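Local coordinates for outer membrane protein Omp121 (Bacteroides thetaiotaomicron, PDB 5FQ8) that probably imports peptides across the outer membrane as a calcium-binding, TonB-dependent transporter working together with surface lipoproteins, at residues Leu120-Phe126 and Phe321-Gln326; Phe248-Gly252 and Asp280-Pro284; Ile283-Ala287 and Tyr369-Asn373; Met330-Tyr335 and Thr968-Ser972. One frame throughout, in Å; residues are numbered along the deposited sequence.

Contact 1 of 4, residues Leu120-Phe126 and Phe321-Gln326; sequences LNSGYDF and FATTGQ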
# COMPACT_ATOMS: atom_id res chain seq x y z
N LEU B 120 -0.72 -21.77 2.61
CA LEU B 120 0.06 -22.34 3.69
C LEU B 120 0.07 -21.46 4.92
O LEU B 120 0.14 -21.96 6.05
CB LEU B 120 1.49 -22.57 3.23
CG LEU B 120 1.67 -23.30 1.91
CD1 LEU B 120 3.14 -23.58 1.70
CD2 LEU B 120 0.88 -24.58 1.90
N ASN B 121 -0.02 -20.15 4.75
CA ASN B 121 0.13 -19.23 5.86
C ASN B 121 -1.08 -18.35 6.11
O ASN B 121 -1.25 -17.89 7.25
CB ASN B 121 1.36 -18.34 5.66
CG ASN B 121 2.61 -19.15 5.50
OD1 ASN B 121 3.12 -19.71 6.45
ND2 ASN B 121 3.07 -19.26 4.28
N SER B 122 -1.92 -18.12 5.11
CA SER B 122 -3.11 -17.29 5.25
C SER B 122 -4.25 -17.86 4.40
O SER B 122 -4.76 -17.22 3.49
CB SER B 122 -2.82 -15.85 4.86
OG SER B 122 -2.37 -15.12 5.97
N GLY B 123 -4.66 -19.08 4.71
CA GLY B 123 -5.68 -19.74 3.92
C GLY B 123 -7.06 -19.19 4.23
O GLY B 123 -7.43 -19.01 5.39
N TYR B 124 -7.82 -18.92 3.18
CA TYR B 124 -9.17 -18.41 3.31
C TYR B 124 -9.87 -18.60 1.99
O TYR B 124 -9.24 -18.77 0.95
CB TYR B 124 -9.17 -16.95 3.76
CG TYR B 124 -8.50 -15.96 2.83
CD1 TYR B 124 -9.09 -15.61 1.63
CD2 TYR B 124 -7.30 -15.36 3.17
CE1 TYR B 124 -8.51 -14.71 0.78
CE2 TYR B 124 -6.71 -14.43 2.33
CZ TYR B 124 -7.32 -14.12 1.13
OH TYR B 124 -6.77 -13.22 0.27
N ASP B 125 -11.20 -18.61 2.03
CA ASP B 125 -11.99 -18.84 0.83
C ASP B 125 -13.26 -18.02 0.95
O ASP B 125 -13.95 -18.11 1.97
CB ASP B 125 -12.30 -20.32 0.64
CG ASP B 125 -12.78 -20.64 -0.75
OD1 ASP B 125 -13.79 -20.05 -1.18
OD2 ASP B 125 -12.13 -21.46 -1.41
N PHE B 126 -13.57 -17.23 -0.06
CA PHE B 126 -14.60 -16.21 0.07
C PHE B 126 -15.79 -16.44 -0.85
O PHE B 126 -16.73 -15.65 -0.82
CB PHE B 126 -14.01 -14.82 -0.18
CG PHE B 126 -13.33 -14.21 1.01
CD1 PHE B 126 -13.77 -14.47 2.28
CD2 PHE B 126 -12.24 -13.37 0.85
CE1 PHE B 126 -13.15 -13.89 3.38
CE2 PHE B 126 -11.61 -12.80 1.92
CZ PHE B 126 -12.08 -13.05 3.21
N PHE B 321 -13.65 -14.46 7.67
CA PHE B 321 -13.07 -15.80 7.65
C PHE B 321 -12.12 -15.94 8.82
O PHE B 321 -11.43 -14.99 9.18
CB PHE B 321 -12.35 -16.03 6.35
CG PHE B 321 -12.19 -17.46 5.98
CD1 PHE B 321 -11.32 -18.27 6.66
CD2 PHE B 321 -12.89 -17.99 4.92
CE1 PHE B 321 -11.17 -19.59 6.32
CE2 PHE B 321 -12.74 -19.30 4.57
CZ PHE B 321 -11.87 -20.10 5.26
N ALA B 322 -12.13 -17.12 9.44
CA ALA B 322 -11.14 -17.45 10.46
C ALA B 322 -9.96 -18.08 9.73
O ALA B 322 -9.98 -19.25 9.37
CB ALA B 322 -11.74 -18.36 11.52
N THR B 323 -8.94 -17.26 9.51
CA THR B 323 -7.81 -17.60 8.66
C THR B 323 -7.10 -18.87 9.12
O THR B 323 -6.95 -19.11 10.31
CB THR B 323 -6.83 -16.43 8.66
OG1 THR B 323 -7.54 -15.20 8.51
CG2 THR B 323 -5.81 -16.58 7.55
N THR B 324 -6.68 -19.70 8.16
CA THR B 324 -5.94 -20.92 8.45
C THR B 324 -4.49 -20.78 8.01
O THR B 324 -4.15 -19.89 7.22
CB THR B 324 -6.55 -22.16 7.77
OG1 THR B 324 -6.33 -22.09 6.35
CG2 THR B 324 -8.03 -22.29 8.04
N GLY B 325 -3.65 -21.66 8.53
CA GLY B 325 -2.26 -21.67 8.14
C GLY B 325 -1.37 -22.19 9.25
O GLY B 325 -1.82 -22.57 10.33
N GLN B 326 -0.07 -22.20 8.96
CA GLN B 326 0.91 -22.76 9.87
C GLN B 326 1.45 -21.77 10.88
O GLN B 326 2.24 -22.16 11.74
CB GLN B 326 2.06 -23.36 9.09
CG GLN B 326 2.66 -22.46 8.05
CD GLN B 326 3.65 -23.20 7.19
OE1 GLN B 326 4.02 -24.31 7.50
NE2 GLN B 326 4.07 -22.60 6.09
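Phe-321 lays its ring against the backbone of Tyr-124, whose CA sits over the middle of one ring face, 3.7 Å from the centroid, in a CH-pi contact. The ring gets there because its CG stands anti to the backbone N of Phe-321 (chi1 -157°), which sends it straight across the gap. CB of Tyr-124 adds 3.8 Å to CG of Phe-321, but the phenol itself turns away, to a hydrogen bond between its OH and Lys-415. Further along, Phe-126 crosses Phe-321 obliquely, its CE1 3.7 Å from the Phe-321 CB; one face of the Phe-126 ring is covered by Tyr-124 CD1, and Tyr-379 stacks on the same ring.

The two segments run in opposite directions, and one antiparallel hydrogen-bonded pair joins them: Gly-123 N gives to Thr-324 O at 2.7 Å, and Thr-324 N returns to a lone pair of Gly-123 O at 3.0 Å. Beyond it, Gln-326 N reaches Leu-120 O at 2.9 Å. The Gln-326 side chain leaves between its backbone N and carbonyl carbon (chi1 50°), then extends to bring NE2 within 3.1 Å of Asn-121 OD1. That bond lies near the glutamine's amide plane but comes from above the asparagine's carbonyl plane, the two amides being 34° apart. Gln-326 OE1 takes Tyr-967 OH, and NE2 also bonds the backbone of the bound peptide. This is a seam of a TonB-dependent receptor, plug domain against a barrel-strand loop, with the peptide site at one end.

Contact 2 of 4, residues Phe248-Gly252 and Asp280-Pro284; sequences FFDAG and DGMIP. With CA (calcium ion), chain M.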
# COMPACT_ATOMS: atom_id res chain seq x y z
N PHE B 248 -14.40 -26.09 22.69
CA PHE B 248 -13.99 -24.76 22.27
C PHE B 248 -15.00 -24.17 21.30
O PHE B 248 -15.12 -22.95 21.19
CB PHE B 248 -12.60 -24.83 21.64
CG PHE B 248 -12.24 -23.64 20.81
CD1 PHE B 248 -11.91 -22.44 21.40
CD2 PHE B 248 -12.20 -23.74 19.43
CE1 PHE B 248 -11.58 -21.37 20.63
CE2 PHE B 248 -11.87 -22.67 18.66
CZ PHE B 248 -11.56 -21.48 19.25
N PHE B 249 -15.75 -25.02 20.64
CA PHE B 249 -16.66 -24.55 19.62
C PHE B 249 -18.01 -24.20 20.22
O PHE B 249 -18.38 -24.62 21.32
CB PHE B 249 -16.79 -25.61 18.53
CG PHE B 249 -15.50 -25.91 17.84
CD1 PHE B 249 -14.61 -26.83 18.37
CD2 PHE B 249 -15.16 -25.27 16.67
CE1 PHE B 249 -13.42 -27.10 17.74
CE2 PHE B 249 -13.97 -25.54 16.04
CZ PHE B 249 -13.11 -26.46 16.57
N ASP B 250 -18.72 -23.35 19.50
CA ASP B 250 -20.07 -22.95 19.84
C ASP B 250 -21.02 -23.72 18.95
O ASP B 250 -20.65 -24.69 18.28
CB ASP B 250 -20.25 -21.45 19.62
CG ASP B 250 -19.56 -20.60 20.65
OD1 ASP B 250 -19.19 -21.11 21.72
OD2 ASP B 250 -19.42 -19.40 20.36
N ALA B 251 -22.25 -23.27 18.88
CA ALA B 251 -23.16 -23.71 17.84
C ALA B 251 -23.27 -22.58 16.83
O ALA B 251 -23.57 -21.45 17.19
CB ALA B 251 -24.53 -24.05 18.42
N GLY B 252 -22.96 -22.88 15.58
CA GLY B 252 -23.24 -21.92 14.54
C GLY B 252 -24.72 -21.65 14.47
O GLY B 252 -25.54 -22.53 14.75
N ASP B 280 -23.35 -17.04 11.28
CA ASP B 280 -22.24 -16.90 12.23
C ASP B 280 -21.97 -18.32 12.72
O ASP B 280 -22.68 -18.82 13.59
CB ASP B 280 -22.59 -15.95 13.36
CG ASP B 280 -21.46 -15.77 14.37
OD1 ASP B 280 -20.44 -16.48 14.33
OD2 ASP B 280 -21.60 -14.90 15.25
N GLY B 281 -20.92 -18.94 12.17
CA GLY B 281 -20.68 -20.36 12.32
C GLY B 281 -20.17 -20.76 13.69
O GLY B 281 -20.19 -19.99 14.65
N MET B 282 -19.67 -21.98 13.77
CA MET B 282 -19.43 -22.60 15.07
C MET B 282 -18.14 -22.16 15.73
O MET B 282 -17.98 -22.40 16.93
CB MET B 282 -19.39 -24.10 14.92
CG MET B 282 -18.32 -24.53 13.99
SD MET B 282 -18.38 -26.26 13.69
CE MET B 282 -17.21 -26.38 12.38
N ILE B 283 -17.20 -21.58 15.00
CA ILE B 283 -15.99 -21.09 15.67
C ILE B 283 -16.37 -19.85 16.48
O ILE B 283 -17.11 -19.00 15.98
CB ILE B 283 -14.91 -20.76 14.65
CG1 ILE B 283 -14.69 -21.94 13.70
CG2 ILE B 283 -13.61 -20.48 15.32
CD1 ILE B 283 -13.83 -21.61 12.52
N PRO B 284 -15.90 -19.73 17.73
CA PRO B 284 -16.32 -18.61 18.58
C PRO B 284 -16.07 -17.24 17.98
O PRO B 284 -15.27 -17.11 17.06
CB PRO B 284 -15.48 -18.82 19.84
CG PRO B 284 -15.15 -20.22 19.86
CD PRO B 284 -15.02 -20.66 18.45
CA CA M . -18.87 -17.89 15.17
O HOH W 1 -23.04 -18.57 16.27
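Asp-250 N donates a nearly straight hydrogen bond, 2.8 Å, to Met-282 O, meeting it in the carbonyl plane; this is the direct polar link between the loop ahead of strand 252-264 and the calcium loop. On one flank of it, Phe-248 takes the Pro-284 ring over one of its faces, the two side chains crossing at about a right angle with CZ of Phe-248 3.6 Å from CD of Pro-284. Phe-248 CG lies anti to its backbone N (chi1 162°), which swings the ring round to the proline. Phe-249 has Met-282 O near the plane of its ring, at the edge, while the methionine's extended side chain brings SD obliquely to 5.4 Å from the Phe-249 centroid, a Met-aromatic contact. On the other flank a water gives to both Ala-251 O and Asp-280 O, at 3.1 and 2.7 Å.

Behind these, Phe-248 CD2 covers a face of the Phe-249 ring, and Tyr-369 meets Phe-248 edge-to-face. Calcium fixes the loop from inside, held by Asp-280 OD1 at 2.3 Å, Gly-281 O at 2.5 Å and Ile-283 O at 2.2 Å, with Thr-285 O and Asp-288 OD2 completing the set. Successive carbonyls thus serve different partners: those of Gly-281 and Ile-283 face the metal, which probably polarises their peptides, while that of Met-282, between them, receives Asp-250 N, which probably couples the neighbouring loop to the metal-bound shape of this one.

Contact 3 of 4, residues Ile283-Ala287 and Tyr369-Asn373; sequences IPTDA and YYILN. With CA (calcium ion), chain M.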
# COMPACT_ATOMS: atom_id res chain seq x y z
N ILE B 283 -17.20 -21.58 15.00
CA ILE B 283 -15.99 -21.09 15.67
C ILE B 283 -16.37 -19.85 16.48
O ILE B 283 -17.11 -19.00 15.98
CB ILE B 283 -14.91 -20.76 14.65
CG1 ILE B 283 -14.69 -21.94 13.70
CG2 ILE B 283 -13.61 -20.48 15.32
CD1 ILE B 283 -13.83 -21.61 12.52
N PRO B 284 -15.90 -19.73 17.73
CA PRO B 284 -16.32 -18.61 18.58
C PRO B 284 -16.07 -17.24 17.98
O PRO B 284 -15.27 -17.11 17.06
CB PRO B 284 -15.48 -18.82 19.84
CG PRO B 284 -15.15 -20.22 19.86
CD PRO B 284 -15.02 -20.66 18.45
N THR B 285 -16.72 -16.22 18.53
CA THR B 285 -16.77 -14.86 17.98
C THR B 285 -17.39 -14.84 16.60
O THR B 285 -17.92 -15.84 16.13
CB THR B 285 -15.38 -14.20 17.89
OG1 THR B 285 -14.71 -14.67 16.72
CG2 THR B 285 -14.54 -14.50 19.13
N ASP B 286 -17.31 -13.69 15.93
CA ASP B 286 -18.00 -13.43 14.67
C ASP B 286 -17.08 -13.56 13.47
O ASP B 286 -17.33 -12.93 12.44
CB ASP B 286 -18.63 -12.04 14.70
CG ASP B 286 -17.60 -10.91 14.79
OD1 ASP B 286 -17.19 -10.56 15.92
OD2 ASP B 286 -17.22 -10.35 13.75
N ALA B 287 -16.02 -14.37 13.58
CA ALA B 287 -15.08 -14.49 12.48
C ALA B 287 -15.62 -15.37 11.36
O ALA B 287 -15.23 -15.17 10.21
CB ALA B 287 -13.75 -15.02 12.99
N TYR B 369 -8.38 -17.37 21.30
CA TYR B 369 -9.40 -16.35 21.44
C TYR B 369 -8.84 -14.97 21.16
O TYR B 369 -9.59 -14.08 20.74
CB TYR B 369 -10.01 -16.40 22.83
CG TYR B 369 -10.76 -17.68 23.14
CD1 TYR B 369 -12.08 -17.83 22.78
CD2 TYR B 369 -10.14 -18.71 23.82
CE1 TYR B 369 -12.77 -18.97 23.07
CE2 TYR B 369 -10.82 -19.86 24.12
CZ TYR B 369 -12.14 -19.98 23.75
OH TYR B 369 -12.82 -21.14 24.06
N TYR B 370 -7.54 -14.76 21.38
CA TYR B 370 -6.92 -13.52 20.95
C TYR B 370 -6.94 -13.41 19.43
O TYR B 370 -7.34 -12.38 18.89
CB TYR B 370 -5.49 -13.41 21.48
CG TYR B 370 -4.87 -12.06 21.17
CD1 TYR B 370 -4.31 -11.79 19.93
CD2 TYR B 370 -4.90 -11.04 22.11
CE1 TYR B 370 -3.79 -10.56 19.63
CE2 TYR B 370 -4.37 -9.80 21.82
CZ TYR B 370 -3.82 -9.57 20.58
OH TYR B 370 -3.30 -8.35 20.29
N ILE B 371 -6.52 -14.46 18.74
CA ILE B 371 -6.42 -14.39 17.29
C ILE B 371 -7.77 -14.09 16.66
O ILE B 371 -7.87 -13.29 15.72
CB ILE B 371 -5.82 -15.69 16.72
CG1 ILE B 371 -4.47 -15.96 17.36
CG2 ILE B 371 -5.66 -15.58 15.24
CD1 ILE B 371 -3.85 -17.27 16.94
N LEU B 372 -8.84 -14.71 17.18
CA LEU B 372 -10.18 -14.50 16.63
C LEU B 372 -10.73 -13.13 16.96
O LEU B 372 -11.44 -12.53 16.15
CB LEU B 372 -11.13 -15.58 17.14
CG LEU B 372 -11.00 -17.01 16.65
CD1 LEU B 372 -11.67 -17.89 17.64
CD2 LEU B 372 -11.64 -17.16 15.31
N ASN B 373 -10.40 -12.61 18.13
CA ASN B 373 -10.88 -11.32 18.57
C ASN B 373 -10.06 -10.14 18.06
O ASN B 373 -10.52 -9.01 18.18
CB ASN B 373 -10.89 -11.27 20.09
CG ASN B 373 -12.21 -11.70 20.66
OD1 ASN B 373 -13.25 -11.29 20.19
ND2 ASN B 373 -12.16 -12.53 21.69
CA CA M . -18.87 -17.89 15.17
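The calcium-binding loop between strands 268-280 and 289-303 rests on helix 368-374, and Leu-372 is the helix residue that fills most of the joint. CG of Leu-372 stands beside its backbone N and anti to the carbonyl carbon (chi1 -71°), presenting both methyls to the loop. CD2 lies 3.9 Å from Ile-283 CG2 and 3.8 Å from Ala-287 CB, so it bridges the two ends of the bend; CD1 comes within 3.7 Å of Pro-284 O. Met-330 of the preceding helix touches both Leu-372 and Ile-283 and extends the same apolar patch.

Thr-285 works in two directions. Its carbonyl O turns to the calcium ion at 2.4 Å, one of five protein ligands, while its side chain faces the helix. There CG2 packs 3.6 Å from Asn-373 OD1, and OG1 sits 3.7 Å from Leu-372 CB. The hydroxyl leans back between the backbone N and carbonyl carbon (chi1 81°), where it donates to a lone pair of Pro-284 O, and it weakly accepts Ala-287 N, the bond of an ST turn; together they are consistent with a loop held in shape beside the metal. With an alanine here, Pro-284 O and Ala-287 N would probably lose that shared partner, and a gap would be likely to open beside Asn-373.

On the helix, Asn-373 N bonds Tyr-369 O at 3.1 Å in the usual helical manner, and its ND2 adds a weak bond to the same oxygen. One turn back, the Tyr-369 ring approaches Pro-284 obliquely, CE1 to CG 4.2 Å.

Contact 4 of 4, residues Met330-Tyr335 and Thr968-Ser972; sequences MLNSLY and TANPS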
# COMPACT_ATOMS: atom_id res chain seq x y z
N MET B 330 -5.81 -19.63 14.13
CA MET B 330 -6.65 -20.12 15.22
C MET B 330 -6.54 -21.63 15.36
O MET B 330 -6.27 -22.13 16.46
CB MET B 330 -8.10 -19.72 14.97
CG MET B 330 -9.12 -20.24 15.98
SD MET B 330 -9.82 -21.82 15.57
CE MET B 330 -10.20 -21.56 13.86
N LEU B 331 -6.75 -22.36 14.28
CA LEU B 331 -6.81 -23.82 14.37
C LEU B 331 -5.43 -24.40 14.61
O LEU B 331 -5.28 -25.31 15.44
CB LEU B 331 -7.41 -24.41 13.10
CG LEU B 331 -7.74 -25.89 13.19
CD1 LEU B 331 -8.80 -26.13 14.24
CD2 LEU B 331 -8.22 -26.37 11.86
N ASN B 332 -4.42 -23.90 13.91
CA ASN B 332 -3.05 -24.32 14.17
C ASN B 332 -2.67 -24.06 15.61
O ASN B 332 -1.96 -24.85 16.22
CB ASN B 332 -2.09 -23.60 13.24
CG ASN B 332 -0.66 -23.97 13.51
OD1 ASN B 332 -0.34 -25.12 13.72
ND2 ASN B 332 0.21 -22.97 13.53
N SER B 333 -3.12 -22.94 16.16
CA SER B 333 -2.85 -22.67 17.56
C SER B 333 -3.65 -23.59 18.46
O SER B 333 -3.23 -23.88 19.59
CB SER B 333 -3.17 -21.21 17.87
OG SER B 333 -2.39 -20.71 18.92
N LEU B 334 -4.79 -24.08 17.97
CA LEU B 334 -5.73 -24.84 18.79
C LEU B 334 -5.33 -26.30 18.90
O LEU B 334 -5.35 -26.87 19.99
CB LEU B 334 -7.12 -24.71 18.19
CG LEU B 334 -8.32 -25.32 18.87
CD1 LEU B 334 -8.78 -24.38 19.94
CD2 LEU B 334 -9.37 -25.53 17.84
N TYR B 335 -4.94 -26.90 17.77
CA TYR B 335 -4.42 -28.25 17.78
C TYR B 335 -3.15 -28.39 18.61
O TYR B 335 -2.86 -29.48 19.10
CB TYR B 335 -4.13 -28.71 16.37
CG TYR B 335 -5.34 -29.11 15.60
CD1 TYR B 335 -6.43 -29.70 16.23
CD2 TYR B 335 -5.39 -28.94 14.24
CE1 TYR B 335 -7.52 -30.06 15.52
CE2 TYR B 335 -6.48 -29.29 13.53
CZ TYR B 335 -7.54 -29.86 14.16
OH TYR B 335 -8.63 -30.21 13.43
N THR B 968 -4.62 -27.69 7.50
CA THR B 968 -5.38 -27.34 8.69
C THR B 968 -6.52 -26.40 8.35
O THR B 968 -6.75 -25.39 9.01
CB THR B 968 -4.50 -26.74 9.79
OG1 THR B 968 -3.56 -25.84 9.22
CG2 THR B 968 -3.78 -27.82 10.51
N ALA B 969 -7.25 -26.76 7.30
CA ALA B 969 -8.58 -26.22 7.10
C ALA B 969 -9.40 -26.40 8.36
O ALA B 969 -9.15 -27.30 9.16
CB ALA B 969 -9.27 -26.92 5.94
N ASN B 970 -10.36 -25.52 8.55
CA ASN B 970 -11.17 -25.60 9.75
C ASN B 970 -12.02 -26.87 9.75
O ASN B 970 -12.38 -27.37 8.69
CB ASN B 970 -12.06 -24.37 9.86
CG ASN B 970 -11.29 -23.10 9.98
OD1 ASN B 970 -10.29 -23.03 10.68
ND2 ASN B 970 -11.75 -22.08 9.30
N PRO B 971 -12.34 -27.40 10.92
CA PRO B 971 -13.15 -28.62 10.97
C PRO B 971 -14.46 -28.46 10.22
O PRO B 971 -15.06 -27.39 10.21
CB PRO B 971 -13.40 -28.80 12.47
CG PRO B 971 -12.33 -28.07 13.13
CD PRO B 971 -11.97 -26.93 12.25
N SER B 972 -14.90 -29.54 9.59
CA SER B 972 -16.19 -29.52 8.92
C SER B 972 -17.30 -29.59 9.95
O SER B 972 -17.10 -29.99 11.09
CB SER B 972 -16.32 -30.66 7.92
OG SER B 972 -16.62 -31.88 8.56
O HOH W 2 -8.65 -29.91 10.50
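Leu-331 makes most of the apolar contact: its two methyls reach the CD atom of Pro-971, CD1 and CD2 each 3.8 Å away. Its CG is anti to the backbone N (chi1 -169°), which carries the methyls out from helix 330-335 into the bend of 968-972, where CD2 also lies against the carbonyl oxygens of Thr-968 and Ala-969. Within the helix, Leu-331 CD1 covers one face of the Tyr-335 ring; the edge of that ring meets Thr-968 CG2, 4.2 Å from Tyr-335 CD2. An alanine in place of Leu-331 would probably leave a gap between Pro-971 and the Tyr-335 ring, with the phenol less firmly set.

Mixed contacts come next. Met-330, bent at both chi2 and chi3, curls its CE to 3.5 Å from Asn-970 OD1. The other end of that amide looks elsewhere: ND2 hydrogen-bonds Asp-79 of the plug and, weakly, Ala-322 O.

The polar link across the pair is a single water. It lies in the plane of the Tyr-335 ring, 2.9 Å from its OH, and donates to Ala-969 O at 3.0 Å, so this buried carbonyl is satisfied without a direct bond to the helix. Here a short helix between barrel strands of a TonB-dependent receptor packs on the loop that enters the last strand, 973-983, the one that closes the barrel against strand 177-188.

All four contacts cluster together, their centres between about 9 and 17 Å apart. Contacts 2 and 3 lie closest, sharing Ile-283, Pro-284 and the calcium ion; contacts 1 and 2 lie farthest apart. In sequence, contact 2 is nested inside the span closed by contact 1, contact 3 crosses contacts 1 and 4, and contact 4 reaches the loop just before the last strand, 973-983. Ala-322 of contact 1 packs on Ile-283, Ala-287 and Leu-372, while Met-330 joins helix 330-335 to helix 368-374. Plug, calcium loop, both helices and the loop before the final barrel strand form one connected set of contacts, which probably ties the plug to the loops and helices at this end of the barrel.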